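PDB 6XSX: ZmpA Glycopeptidase, which probably cleaves glycosylated proteins as a metalloprotease of the peptidase M60 family, this chain being the catalytic module of a longer protein. Local coordinates for residues 359-364 / 518-523; 286-291 / 296-301; 323-328 / 348-353; 314-319 / 354-359. All blocks are in the same frame, centred on the assembly; numbering follows the deposited sequence.

Interaction 1. Residues 359-364 / 518-523; sequences QLYDKT and NEINPS. With EDO (1,2-ethanediol), chain G.
Y361, on the last turn of helix 347-361, meets I520 of the loop 518-523 through one corner of its ring. With CG anti to the backbone N (chi1 172°), the ring is carried out from the helix end towards that loop. From Y361 CB the nearest atom of the loop is the I520 methyl CD1, 4.3 Å off; past CG, the ring atom Y361 CD1 closes on I520 CD1 to 3.9 Å, the methyl approaching obliquely. Next, Y361 CE1 has E519 O at 4.5 Å, near the ring plane and at its edge. I520 reaches the ring because its chain is extended at chi2, on a backbone of left-handed helical phi/psi. Beyond Y361 the chain turns: D362 OD1 accepts from T364 N at 3.0 Å and also from T364 OG1, both from the same face of the carboxylate. A 1,2-ethanediol molecule, probably from the crystallisation liquor, gives O1 to T364 OG1 at 2.7 Å and O2 to D362 OD2 at 3.2 Å. D517 OD1 accepts from E519 N and N521 N, shaping the loop between strands 511-517 and 526-528. M438 of helix 437-440 packs on I520 and on L360, the neighbour of Y361, while Y361 itself touches L431, so the contact joins the end of helix 347-361 to the C-terminal sheet.

Interaction 2. Residues 286-291 / 296-301; sequences NFDTNN and EVTNNM
The amide of N299 straddles D288: its nitrogen bonds the backbone carbonyl while its oxygen presses on the CB of the same residue. N299 ND2 donates to D288 O at 3.2 Å, nearly straight (171°), in the carbonyl plane on a lone pair and in the amide's own plane. N299 OD1 stands only 3.1 Å from D288 CB, a tight fit between oxygen and carbon. The two side chains cross at about a right angle, with the carboxylate and amide planes 50° apart. D288 CG lies anti to the backbone N (chi1 -162°), and from there D288 OD1 accepts from N290 N at 3.0 Å, the donor lying above the carboxylate plane; this is an Asx turn. T298 OG1 is 4.1 Å from D288 OD2, and a water bonded to both bridges them, though its short distance to the carboxylate is doubtful. The contact folds the loop after helix 277-286 back onto helix 295-298. Helix 277-286 bears an HExxH pattern (H281, E282, H285) like that of zinc proteases, with no metal bound to it here, and N300 packs on H281. W224 of helix 206-224 touches both D288 and N299, while V297 and M301 pack on helix 347-361.

Interaction 3. Residues 323-328 / 348-353; sequences ERNILP and LLSHVA
I326 and A353 point their CB atoms at each other across the gap between helices 321-331 and 347-361, and the end of the longer side chain closes it. I326 CG1 is anti to the carbonyl carbon (chi1 -61°), which sends the CG1-CD1 arm across to the alanine. I326 CD1 comes to 3.7 Å from A353 CB, with I326 CG1 next at 4.0 Å. The contact is thus methyl against methyl, an apolar touch at the buried end of the interface. At the more exposed end N325, the residue before I326, faces S350, about one turn before A353. The amide of N325 is turned so that its oxygen is the nearer atom, N325 OD1 standing 3.8 Å from S350 OG, whereas N325 ND2 is 5.0 Å away. At this separation the two polar groups are neighbours and not a bonded pair. The short S350 side chain lets the backbones come close, the CA atoms of I326 and S350 being 6.9 Å apart. Helix 321-331 is irregular here: it has a wider pi-type turn at 323-326, and the proline at P328 leaves the preceding turn without its usual bond. Next to this contact, I316 of helix 315-318, L321 and H409 pack on I326. H351 and V352 turn to V297 of helix 295-298. Helix 321-331 thus packs on helix 347-361 by this contact and is tied through E323, which takes hydrogen bonds with T493 and S494, to the end of strand 488-493.

Interaction 4. Residues 314-319 / 354-359; sequences SNITRQ and PLWQLQ
W356, I316 and S314 make up the buried contact between helix 315-318 and helix 347-361. W356 holds its indole anti to the backbone N (chi1 180°), so that the pyrrole side reaches over to the shorter helix. There I316 CD1 packs at 3.7 Å from W356 CD1 and at 4.1 Å from W356 CG, meeting the ring obliquely. The two side chains run past each other in opposite directions, the isoleucine methyl lying near the root of the indole. S314 approaches the next corner of the same five-membered ring, with S314 OG 4.0 Å from W356 NE1. Both of these polar atoms have D436 as their main partner: its OD2 is hydrogen-bonded to S314 OG, and also to T317 OG1. S314 is also the N-cap of helix 315-318, its OG accepting a weak bond from I316 N at 3.1 Å. L304 of helix 301-309 touches S314 and W356, while W322 packs on I316. The chemistry is therefore divided: the apolar surface of the indole is matched by a methyl, while its N-H end and the helix cap converge on one carboxylate. A negative charge at this N-terminal end would probably interact favourably with the helix dipole.

Following the chain from the N terminus, interaction 2 comes first and closes a short loop between the end of helix 277-286 and helix 295-298. Interaction 4 then opens at 314-319 and closes on helix 347-361, and interaction 3 is nested inside it; their centres are about 8 Å apart, and L349 packs on Q319 between them. Interaction 1 starts where interaction 4 ends, sharing Q359, and makes the longest closure, reaching to residues 518-523. Helix 347-361 is common to interactions 1, 3 and 4, and M301 and V297 of interaction 2 pack on it too. It thereby links the HExxH region with helices 315-318 and 321-331 and with the C-terminal sheet.

Interaction 1. Residues 359-364 / 518-523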
loop_
_atom_site.group_PDB
_atom_site.type_symbol
_atom_site.label_atom_id
_atom_site.label_comp_id
_atom_site.label_asym_id
_atom_site.label_seq_id
_atom_site.Cartn_x
_atom_site.Cartn_y
_atom_site.Cartn_z
ATOM N N GLN A 359 -12.862 2.847 9.537
ATOM C CA GLN A 359 -12.581 1.612 8.817
ATOM C C GLN A 359 -12.532 0.428 9.786
ATOM O O GLN A 359 -12.928 -0.681 9.436
ATOM C CB GLN A 359 -11.275 1.725 8.027
ATOM C CG GLN A 359 -10.868 0.450 7.296
ATOM C CD GLN A 359 -11.797 0.072 6.162
ATOM O OE1 GLN A 359 -12.586 0.876 5.675
ATOM N NE2 GLN A 359 -11.722 -1.174 5.741
ATOM N N LEU A 360 -12.055 0.668 11.009
ATOM C CA LEU A 360 -12.107 -0.361 12.040
ATOM C C LEU A 360 -13.574 -0.678 12.349
ATOM O O LEU A 360 -13.939 -1.836 12.530
ATOM C CB LEU A 360 -11.374 0.140 13.291
ATOM C CG LEU A 360 -9.843 0.175 13.217
ATOM C CD1 LEU A 360 -9.276 0.984 14.381
ATOM C CD2 LEU A 360 -9.265 -1.233 13.262
ATOM N N TYR A 361 -14.415 0.365 12.385
ATOM C CA TYR A 361 -15.819 0.234 12.747
ATOM C C TYR A 361 -16.577 -0.530 11.667
ATOM O O TYR A 361 -17.408 -1.376 11.987
ATOM C CB TYR A 361 -16.449 1.604 13.016
ATOM C CG TYR A 361 -17.948 1.574 13.203
ATOM C CD1 TYR A 361 -18.519 0.976 14.319
ATOM C CD2 TYR A 361 -18.798 2.127 12.259
ATOM C CE1 TYR A 361 -19.893 0.939 14.500
ATOM C CE2 TYR A 361 -20.174 2.099 12.419
ATOM C CZ TYR A 361 -20.723 1.506 13.547
ATOM O OH TYR A 361 -22.075 1.456 13.712
ATOM N N ASP A 362 -16.275 -0.225 10.396
ATOM C CA ASP A 362 -16.961 -0.832 9.264
ATOM C C ASP A 362 -15.999 -0.921 8.082
ATOM O O ASP A 362 -15.702 0.080 7.416
ATOM C CB ASP A 362 -18.225 -0.039 8.914
ATOM C CG ASP A 362 -19.113 -0.659 7.842
ATOM O OD1 ASP A 362 -18.604 -1.434 7.005
ATOM O OD2 ASP A 362 -20.309 -0.344 7.848
ATOM N N LYS A 363 -15.560 -2.155 7.814
ATOM C CA LYS A 363 -14.552 -2.480 6.822
ATOM C C LYS A 363 -14.990 -2.112 5.400
ATOM O O LYS A 363 -14.151 -2.106 4.503
ATOM C CB LYS A 363 -14.205 -3.966 6.925
ATOM C CG LYS A 363 -15.322 -4.910 6.505
ATOM C CD LYS A 363 -14.968 -6.350 6.796
ATOM C CE LYS A 363 -15.731 -7.311 5.917
ATOM N NZ LYS A 363 -15.205 -8.689 6.049
ATOM N N THR A 364 -16.276 -1.789 5.193
ATOM C CA THR A 364 -16.746 -1.357 3.877
ATOM C C THR A 364 -16.501 0.136 3.644
ATOM O O THR A 364 -16.798 0.646 2.566
ATOM C CB THR A 364 -18.234 -1.662 3.623
ATOM O OG1 THR A 364 -19.057 -0.842 4.456
ATOM C CG2 THR A 364 -18.594 -3.128 3.772
ATOM N N ASN A 518 -15.926 -4.474 21.459
ATOM C CA ASN A 518 -15.275 -4.562 20.163
ATOM C C ASN A 518 -16.112 -3.892 19.072
ATOM O O ASN A 518 -15.592 -3.620 17.996
ATOM C CB ASN A 518 -14.952 -6.014 19.792
ATOM C CG ASN A 518 -13.752 -6.568 20.531
ATOM O OD1 ASN A 518 -12.698 -5.929 20.558
ATOM N ND2 ASN A 518 -13.890 -7.765 21.099
ATOM N N GLU A 519 -17.403 -3.668 19.342
ATOM C CA GLU A 519 -18.265 -2.943 18.422
ATOM C C GLU A 519 -18.591 -1.551 18.974
ATOM O O GLU A 519 -19.573 -0.933 18.566
ATOM C CB GLU A 519 -19.501 -3.782 18.091
ATOM C CG GLU A 519 -19.172 -4.966 17.199
ATOM C CD GLU A 519 -20.307 -5.912 16.848
ATOM O OE1 GLU A 519 -21.491 -5.516 16.989
ATOM O OE2 GLU A 519 -19.997 -7.067 16.473
ATOM N N ILE A 520 -17.755 -1.064 19.906
ATOM C CA ILE A 520 -17.872 0.274 20.471
ATOM C C ILE A 520 -19.235 0.459 21.153
ATOM O O ILE A 520 -19.855 1.523 21.065
ATOM C CB ILE A 520 -17.594 1.365 19.414
ATOM C CG1 ILE A 520 -16.569 0.897 18.368
ATOM C CG2 ILE A 520 -17.163 2.653 20.112
ATOM C CD1 ILE A 520 -16.231 1.921 17.280
ATOM N N ASN A 521 -19.702 -0.580 21.850
ATOM C CA ASN A 521 -20.870 -0.406 22.695
ATOM C C ASN A 521 -20.414 -0.135 24.124
ATOM O O ASN A 521 -19.532 -0.826 24.634
ATOM C CB ASN A 521 -21.785 -1.629 22.678
ATOM C CG ASN A 521 -22.340 -1.903 21.303
ATOM O OD1 ASN A 521 -21.820 -2.746 20.578
ATOM N ND2 ASN A 521 -23.391 -1.196 20.934
ATOM N N PRO A 522 -21.038 0.848 24.818
ATOM C CA PRO A 522 -20.729 1.111 26.227
ATOM C C PRO A 522 -21.373 0.065 27.140
ATOM O O PRO A 522 -22.420 -0.482 26.803
ATOM C CB PRO A 522 -21.341 2.507 26.436
ATOM C CG PRO A 522 -22.531 2.547 25.478
ATOM C CD PRO A 522 -22.067 1.754 24.273
ATOM N N SER A 523 -20.723 -0.228 28.276
ATOM C CA SER A 523 -21.335 -0.959 29.379
ATOM C C SER A 523 -22.223 -0.030 30.201
ATOM O O SER A 523 -22.263 1.173 29.948
ATOM C CB SER A 523 -20.271 -1.520 30.276
ATOM O OG SER A 523 -19.598 -0.460 30.946
HETATM C C1 EDO G . -19.614 2.303 5.465
HETATM O O1 EDO G . -19.756 1.784 4.153
HETATM C C2 EDO G . -20.924 2.543 6.124
HETATM O O2 EDO G . -21.866 1.535 5.822
#

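Interaction 2. Residues 286-291 / 296-301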
loop_
_atom_site.group_PDB
_atom_site.type_symbol
_atom_site.label_atom_id
_atom_site.label_comp_id
_atom_site.label_asym_id
_atom_site.label_seq_id
_atom_site.Cartn_x
_atom_site.Cartn_y
_atom_site.Cartn_z
ATOM N N ASN A 286 1.476 4.896 -4.622
ATOM C CA ASN A 286 1.260 4.670 -6.042
ATOM C C ASN A 286 -0.231 4.611 -6.361
ATOM O O ASN A 286 -0.637 4.879 -7.493
ATOM C CB ASN A 286 2.008 3.429 -6.539
ATOM C CG ASN A 286 3.426 3.749 -6.969
ATOM O OD1 ASN A 286 3.649 4.688 -7.732
ATOM N ND2 ASN A 286 4.387 2.973 -6.492
ATOM N N PHE A 287 -1.050 4.265 -5.363
ATOM C CA PHE A 287 -2.464 4.056 -5.650
ATOM C C PHE A 287 -3.341 5.307 -5.504
ATOM O O PHE A 287 -4.543 5.205 -5.732
ATOM C CB PHE A 287 -3.023 2.840 -4.904
ATOM C CG PHE A 287 -2.930 1.563 -5.699
ATOM C CD1 PHE A 287 -3.967 1.167 -6.527
ATOM C CD2 PHE A 287 -1.789 0.776 -5.648
ATOM C CE1 PHE A 287 -3.873 0.003 -7.280
ATOM C CE2 PHE A 287 -1.697 -0.385 -6.398
ATOM C CZ PHE A 287 -2.742 -0.776 -7.203
ATOM N N ASP A 288 -2.784 6.478 -5.145
ATOM C CA ASP A 288 -3.629 7.673 -5.135
ATOM C C ASP A 288 -2.843 8.961 -5.373
ATOM O O ASP A 288 -1.935 9.292 -4.612
ATOM C CB ASP A 288 -4.503 7.774 -3.882
ATOM C CG ASP A 288 -5.682 8.727 -4.024
ATOM O OD1 ASP A 288 -5.946 9.209 -5.150
ATOM O OD2 ASP A 288 -6.345 8.972 -3.005
ATOM N N THR A 289 -3.258 9.707 -6.404
ATOM C CA THR A 289 -2.636 10.974 -6.756
ATOM C C THR A 289 -3.681 12.084 -6.802
ATOM O O THR A 289 -3.398 13.176 -7.293
ATOM C CB THR A 289 -2.000 10.933 -8.154
ATOM O OG1 THR A 289 -3.005 10.577 -9.108
ATOM C CG2 THR A 289 -0.810 10.008 -8.237
ATOM N N ASN A 290 -4.891 11.791 -6.313
ATOM C CA ASN A 290 -6.005 12.720 -6.428
ATOM C C ASN A 290 -5.696 14.015 -5.669
ATOM O O ASN A 290 -5.554 14.005 -4.445
ATOM C CB ASN A 290 -7.306 12.065 -5.958
ATOM C CG ASN A 290 -8.555 12.862 -6.280
ATOM O OD1 ASN A 290 -8.493 13.976 -6.803
ATOM N ND2 ASN A 290 -9.704 12.296 -5.950
ATOM N N ASN A 291 -5.612 15.138 -6.404
ATOM C CA ASN A 291 -5.257 16.412 -5.789
ATOM C C ASN A 291 -6.455 17.047 -5.074
ATOM O O ASN A 291 -6.303 18.080 -4.434
ATOM C CB ASN A 291 -4.502 17.359 -6.735
ATOM C CG ASN A 291 -5.312 17.845 -7.922
ATOM O OD1 ASN A 291 -6.540 17.754 -7.946
ATOM N ND2 ASN A 291 -4.621 18.364 -8.924
ATOM N N GLU A 296 -0.991 12.225 1.026
ATOM C CA GLU A 296 0.046 11.960 2.015
ATOM C C GLU A 296 -0.586 11.421 3.297
ATOM O O GLU A 296 0.043 10.690 4.063
ATOM C CB GLU A 296 0.859 13.223 2.302
ATOM C CG GLU A 296 1.657 13.715 1.105
ATOM C CD GLU A 296 0.957 14.676 0.152
ATOM O OE1 GLU A 296 -0.239 15.009 0.379
ATOM O OE2 GLU A 296 1.613 15.095 -0.828
ATOM N N VAL A 297 -1.842 11.799 3.544
ATOM C CA VAL A 297 -2.508 11.305 4.737
ATOM C C VAL A 297 -3.169 9.974 4.384
ATOM O O VAL A 297 -2.872 8.960 5.014
ATOM C CB VAL A 297 -3.483 12.341 5.332
ATOM C CG1 VAL A 297 -4.331 11.756 6.447
ATOM C CG2 VAL A 297 -2.750 13.584 5.828
ATOM N N THR A 298 -3.986 9.990 3.317
ATOM C CA THR A 298 -4.937 8.928 3.039
ATOM C C THR A 298 -4.234 7.652 2.574
ATOM O O THR A 298 -4.795 6.572 2.720
ATOM C CB THR A 298 -6.074 9.376 2.106
ATOM O OG1 THR A 298 -5.549 9.855 0.868
ATOM C CG2 THR A 298 -6.972 10.421 2.724
ATOM N N ASN A 299 -2.999 7.759 2.061
ATOM C CA ASN A 299 -2.341 6.600 1.471
ATOM C C ASN A 299 -1.904 5.599 2.548
ATOM O O ASN A 299 -1.642 4.432 2.254
ATOM C CB ASN A 299 -1.286 6.994 0.430
ATOM C CG ASN A 299 -1.899 7.496 -0.866
ATOM O OD1 ASN A 299 -3.097 7.334 -1.100
ATOM N ND2 ASN A 299 -1.092 8.098 -1.730
ATOM N N ASN A 300 -1.863 6.058 3.800
ATOM C CA ASN A 300 -1.504 5.233 4.941
ATOM C C ASN A 300 -2.578 4.183 5.224
ATOM O O ASN A 300 -2.349 3.236 5.970
ATOM C CB ASN A 300 -1.341 6.098 6.190
ATOM C CG ASN A 300 -0.195 7.074 6.059
ATOM O OD1 ASN A 300 0.935 6.669 5.826
ATOM N ND2 ASN A 300 -0.481 8.359 6.200
ATOM N N MET A 301 -3.776 4.391 4.679
ATOM C CA MET A 301 -4.859 3.460 4.933
ATOM C C MET A 301 -4.480 2.089 4.386
ATOM O O MET A 301 -4.940 1.067 4.912
ATOM C CB MET A 301 -6.171 3.924 4.297
ATOM C CG MET A 301 -6.804 5.100 5.023
ATOM S SD MET A 301 -7.381 4.708 6.721
ATOM C CE MET A 301 -8.850 3.761 6.336
HETATM O O HOH W 1 -5.985 7.616 -0.948
#

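Interaction 3. Residues 323-328 / 348-353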
loop_
_atom_site.group_PDB
_atom_site.type_symbol
_atom_site.label_atom_id
_atom_site.label_comp_id
_atom_site.label_asym_id
_atom_site.label_seq_id
_atom_site.Cartn_x
_atom_site.Cartn_y
_atom_site.Cartn_z
ATOM N N GLU A 323 -2.646 6.025 22.737
ATOM C CA GLU A 323 -2.565 6.440 24.132
ATOM C C GLU A 323 -1.912 7.819 24.278
ATOM O O GLU A 323 -2.291 8.588 25.162
ATOM C CB GLU A 323 -1.869 5.371 24.985
ATOM C CG GLU A 323 -2.650 4.062 25.104
ATOM C CD GLU A 323 -4.018 4.157 25.771
ATOM O OE1 GLU A 323 -4.111 4.787 26.831
ATOM O OE2 GLU A 323 -4.999 3.595 25.235
ATOM N N ARG A 324 -0.919 8.130 23.436
ATOM C CA ARG A 324 -0.168 9.370 23.584
ATOM C C ARG A 324 -0.941 10.568 23.032
ATOM O O ARG A 324 -0.726 11.696 23.471
ATOM C CB ARG A 324 1.167 9.305 22.834
ATOM C CG ARG A 324 2.274 8.576 23.582
ATOM C CD ARG A 324 3.528 8.535 22.733
ATOM N NE ARG A 324 4.614 7.986 23.527
ATOM C CZ ARG A 324 5.892 7.923 23.152
ATOM N NH1 ARG A 324 6.271 8.399 21.975
ATOM N NH2 ARG A 324 6.789 7.393 23.967
ATOM N N ASN A 325 -1.816 10.328 22.051
ATOM C CA ASN A 325 -2.290 11.401 21.192
ATOM C C ASN A 325 -3.807 11.358 21.036
ATOM O O ASN A 325 -4.490 12.327 21.364
ATOM C CB ASN A 325 -1.663 11.324 19.798
ATOM C CG ASN A 325 -0.439 12.198 19.642
ATOM O OD1 ASN A 325 -0.534 13.299 19.091
ATOM N ND2 ASN A 325 0.707 11.722 20.115
ATOM N N ILE A 326 -4.308 10.245 20.483
ATOM C CA ILE A 326 -5.622 10.218 19.866
ATOM C C ILE A 326 -6.686 10.133 20.952
ATOM O O ILE A 326 -7.551 10.998 21.036
ATOM C CB ILE A 326 -5.729 9.065 18.840
ATOM C CG1 ILE A 326 -4.707 9.229 17.711
ATOM C CG2 ILE A 326 -7.150 8.958 18.294
ATOM C CD1 ILE A 326 -4.282 7.941 17.047
ATOM N N LEU A 327 -6.601 9.091 21.781
ATOM C CA LEU A 327 -7.685 8.733 22.680
ATOM C C LEU A 327 -7.884 9.780 23.775
ATOM O O LEU A 327 -9.027 10.138 24.049
ATOM C CB LEU A 327 -7.467 7.315 23.221
ATOM C CG LEU A 327 -7.638 6.207 22.177
ATOM C CD1 LEU A 327 -7.374 4.843 22.794
ATOM C CD2 LEU A 327 -9.033 6.249 21.559
ATOM N N PRO A 328 -6.821 10.341 24.404
ATOM C CA PRO A 328 -6.995 11.433 25.364
ATOM C C PRO A 328 -7.523 12.710 24.720
ATOM O O PRO A 328 -8.136 13.532 25.397
ATOM C CB PRO A 328 -5.585 11.739 25.891
ATOM C CG PRO A 328 -4.759 10.539 25.498
ATOM C CD PRO A 328 -5.406 9.957 24.256
ATOM N N LEU A 348 1.348 12.448 10.446
ATOM C CA LEU A 348 0.506 11.925 9.387
ATOM C C LEU A 348 -0.440 10.843 9.912
ATOM O O LEU A 348 -1.564 10.741 9.440
ATOM C CB LEU A 348 1.400 11.430 8.243
ATOM C CG LEU A 348 2.190 12.529 7.523
ATOM C CD1 LEU A 348 3.097 11.941 6.453
ATOM C CD2 LEU A 348 1.258 13.569 6.912
ATOM N N LEU A 349 0.005 10.035 10.882
ATOM C CA LEU A 349 -0.844 8.988 11.433
ATOM C C LEU A 349 -1.977 9.601 12.251
ATOM O O LEU A 349 -3.096 9.093 12.233
ATOM C CB LEU A 349 -0.017 8.021 12.285
ATOM C CG LEU A 349 0.946 7.118 11.514
ATOM C CD1 LEU A 349 1.784 6.296 12.479
ATOM C CD2 LEU A 349 0.191 6.211 10.547
ATOM N N SER A 350 -1.673 10.694 12.962
ATOM C CA SER A 350 -2.686 11.437 13.691
ATOM C C SER A 350 -3.763 11.941 12.735
ATOM O O SER A 350 -4.944 11.959 13.079
ATOM C CB SER A 350 -2.080 12.588 14.461
ATOM O OG SER A 350 -1.463 12.104 15.635
ATOM N N HIS A 351 -3.339 12.393 11.555
ATOM C CA HIS A 351 -4.276 12.953 10.601
ATOM C C HIS A 351 -5.156 11.856 10.013
ATOM O O HIS A 351 -6.314 12.115 9.695
ATOM C CB HIS A 351 -3.562 13.826 9.555
ATOM C CG HIS A 351 -3.339 15.223 10.038
ATOM N ND1 HIS A 351 -4.315 16.201 9.949
ATOM C CD2 HIS A 351 -2.284 15.802 10.656
ATOM C CE1 HIS A 351 -3.860 17.327 10.469
ATOM N NE2 HIS A 351 -2.618 17.105 10.914
ATOM N N VAL A 352 -4.609 10.639 9.880
ATOM C CA VAL A 352 -5.345 9.547 9.251
ATOM C C VAL A 352 -6.247 8.854 10.278
ATOM O O VAL A 352 -7.226 8.212 9.893
ATOM C CB VAL A 352 -4.423 8.549 8.514
ATOM C CG1 VAL A 352 -3.801 7.523 9.452
ATOM C CG2 VAL A 352 -5.157 7.844 7.378
ATOM N N ALA A 353 -5.924 9.033 11.573
ATOM C CA ALA A 353 -6.571 8.332 12.680
ATOM C C ALA A 353 -8.099 8.302 12.547
ATOM O O ALA A 353 -8.694 7.228 12.649
ATOM C CB ALA A 353 -6.136 8.901 14.013
#

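Interaction 4. Residues 314-319 / 354-359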
loop_
_atom_site.group_PDB
_atom_site.type_symbol
_atom_site.label_atom_id
_atom_site.label_comp_id
_atom_site.label_asym_id
_atom_site.label_seq_id
_atom_site.Cartn_x
_atom_site.Cartn_y
_atom_site.Cartn_z
ATOM N N SER A 314 -1.388 -2.298 14.288
ATOM C CA SER A 314 -1.156 -1.260 13.298
ATOM C C SER A 314 -0.050 -0.311 13.754
ATOM O O SER A 314 0.296 -0.252 14.934
ATOM C CB SER A 314 -2.421 -0.512 12.948
ATOM O OG SER A 314 -2.576 0.646 13.755
ATOM N N ASN A 315 0.505 0.427 12.789
ATOM C CA ASN A 315 1.541 1.406 13.070
ATOM C C ASN A 315 1.042 2.384 14.133
ATOM O O ASN A 315 1.817 2.904 14.932
ATOM C CB ASN A 315 1.945 2.160 11.802
ATOM C CG ASN A 315 3.364 2.684 11.835
ATOM O OD1 ASN A 315 4.134 2.364 12.741
ATOM N ND2 ASN A 315 3.724 3.465 10.827
ATOM N N ILE A 316 -0.273 2.616 14.152
ATOM C CA ILE A 316 -0.819 3.545 15.126
ATOM C C ILE A 316 -0.598 2.990 16.537
ATOM O O ILE A 316 -0.290 3.751 17.458
ATOM C CB ILE A 316 -2.272 3.946 14.799
ATOM C CG1 ILE A 316 -2.351 4.597 13.411
ATOM C CG2 ILE A 316 -2.813 4.868 15.877
ATOM C CD1 ILE A 316 -3.751 4.953 12.948
ATOM N N THR A 317 -0.702 1.664 16.700
ATOM C CA THR A 317 -0.331 1.046 17.970
ATOM C C THR A 317 1.187 1.083 18.135
ATOM O O THR A 317 1.692 1.426 19.202
ATOM C CB THR A 317 -0.888 -0.376 18.103
ATOM O OG1 THR A 317 -2.309 -0.261 18.189
ATOM C CG2 THR A 317 -0.361 -1.117 19.318
ATOM N N ARG A 318 1.909 0.739 17.064
ATOM C CA ARG A 318 3.357 0.626 17.120
ATOM C C ARG A 318 3.967 1.949 17.589
ATOM O O ARG A 318 4.884 1.936 18.399
ATOM C CB ARG A 318 3.898 0.067 15.797
ATOM C CG ARG A 318 5.355 -0.374 15.836
ATOM C CD ARG A 318 5.779 -1.193 14.623
ATOM N NE ARG A 318 5.552 -0.569 13.318
ATOM C CZ ARG A 318 4.547 -0.875 12.498
ATOM N NH1 ARG A 318 4.431 -0.265 11.328
ATOM N NH2 ARG A 318 3.662 -1.795 12.843
ATOM N N GLN A 319 3.428 3.086 17.126
ATOM C CA GLN A 319 3.930 4.393 17.531
ATOM C C GLN A 319 3.247 4.895 18.809
ATOM O O GLN A 319 3.390 6.065 19.149
ATOM C CB GLN A 319 3.746 5.437 16.423
ATOM C CG GLN A 319 4.274 5.026 15.054
ATOM C CD GLN A 319 5.746 4.699 15.057
ATOM O OE1 GLN A 319 6.151 3.582 14.738
ATOM N NE2 GLN A 319 6.559 5.670 15.435
ATOM N N PRO A 354 -8.795 9.447 12.339
ATOM C CA PRO A 354 -10.259 9.444 12.266
ATOM C C PRO A 354 -10.844 8.548 11.171
ATOM O O PRO A 354 -11.944 8.010 11.321
ATOM C CB PRO A 354 -10.614 10.920 11.994
ATOM C CG PRO A 354 -9.331 11.521 11.442
ATOM C CD PRO A 354 -8.234 10.803 12.197
ATOM N N LEU A 355 -10.101 8.427 10.066
ATOM C CA LEU A 355 -10.516 7.641 8.914
ATOM C C LEU A 355 -10.271 6.163 9.204
ATOM O O LEU A 355 -11.093 5.315 8.867
ATOM C CB LEU A 355 -9.735 8.098 7.674
ATOM C CG LEU A 355 -10.056 9.516 7.188
ATOM C CD1 LEU A 355 -9.077 9.963 6.110
ATOM C CD2 LEU A 355 -11.482 9.621 6.679
ATOM N N TRP A 356 -9.127 5.868 9.826
ATOM C CA TRP A 356 -8.799 4.506 10.214
ATOM C C TRP A 356 -9.853 3.956 11.181
ATOM O O TRP A 356 -10.280 2.806 11.059
ATOM C CB TRP A 356 -7.380 4.443 10.796
ATOM C CG TRP A 356 -6.976 3.065 11.225
ATOM C CD1 TRP A 356 -6.589 2.671 12.473
ATOM C CD2 TRP A 356 -6.951 1.881 10.406
ATOM N NE1 TRP A 356 -6.291 1.335 12.477
ATOM C CE2 TRP A 356 -6.523 0.819 11.230
ATOM C CE3 TRP A 356 -7.240 1.613 9.060
ATOM C CZ2 TRP A 356 -6.381 -0.485 10.751
ATOM C CZ3 TRP A 356 -7.105 0.320 8.588
ATOM C CH2 TRP A 356 -6.679 -0.713 9.424
ATOM N N GLN A 357 -10.272 4.793 12.140
ATOM C CA GLN A 357 -11.285 4.426 13.120
ATOM C C GLN A 357 -12.594 4.029 12.438
ATOM O O GLN A 357 -13.219 3.047 12.836
ATOM C CB GLN A 357 -11.548 5.576 14.093
ATOM C CG GLN A 357 -10.395 5.842 15.044
ATOM C CD GLN A 357 -10.747 6.883 16.075
ATOM O OE1 GLN A 357 -11.281 7.941 15.755
ATOM N NE2 GLN A 357 -10.441 6.585 17.331
ATOM N N LEU A 358 -13.019 4.815 11.439
ATOM C CA LEU A 358 -14.236 4.511 10.696
ATOM C C LEU A 358 -14.091 3.177 9.967
ATOM O O LEU A 358 -15.075 2.460 9.821
ATOM C CB LEU A 358 -14.569 5.646 9.720
ATOM C CG LEU A 358 -14.886 7.001 10.361
ATOM C CD1 LEU A 358 -15.080 8.090 9.308
ATOM C CD2 LEU A 358 -16.102 6.921 11.279
ATOM N N GLN A 359 -12.862 2.847 9.537
ATOM C CA GLN A 359 -12.581 1.612 8.817
ATOM C C GLN A 359 -12.532 0.428 9.786
ATOM O O GLN A 359 -12.928 -0.681 9.436
ATOM C CB GLN A 359 -11.275 1.725 8.027
ATOM C CG GLN A 359 -10.868 0.450 7.296
ATOM C CD GLN A 359 -11.797 0.072 6.162
ATOM O OE1 GLN A 359 -12.586 0.876 5.675
ATOM N NE2 GLN A 359 -11.722 -1.174 5.741
#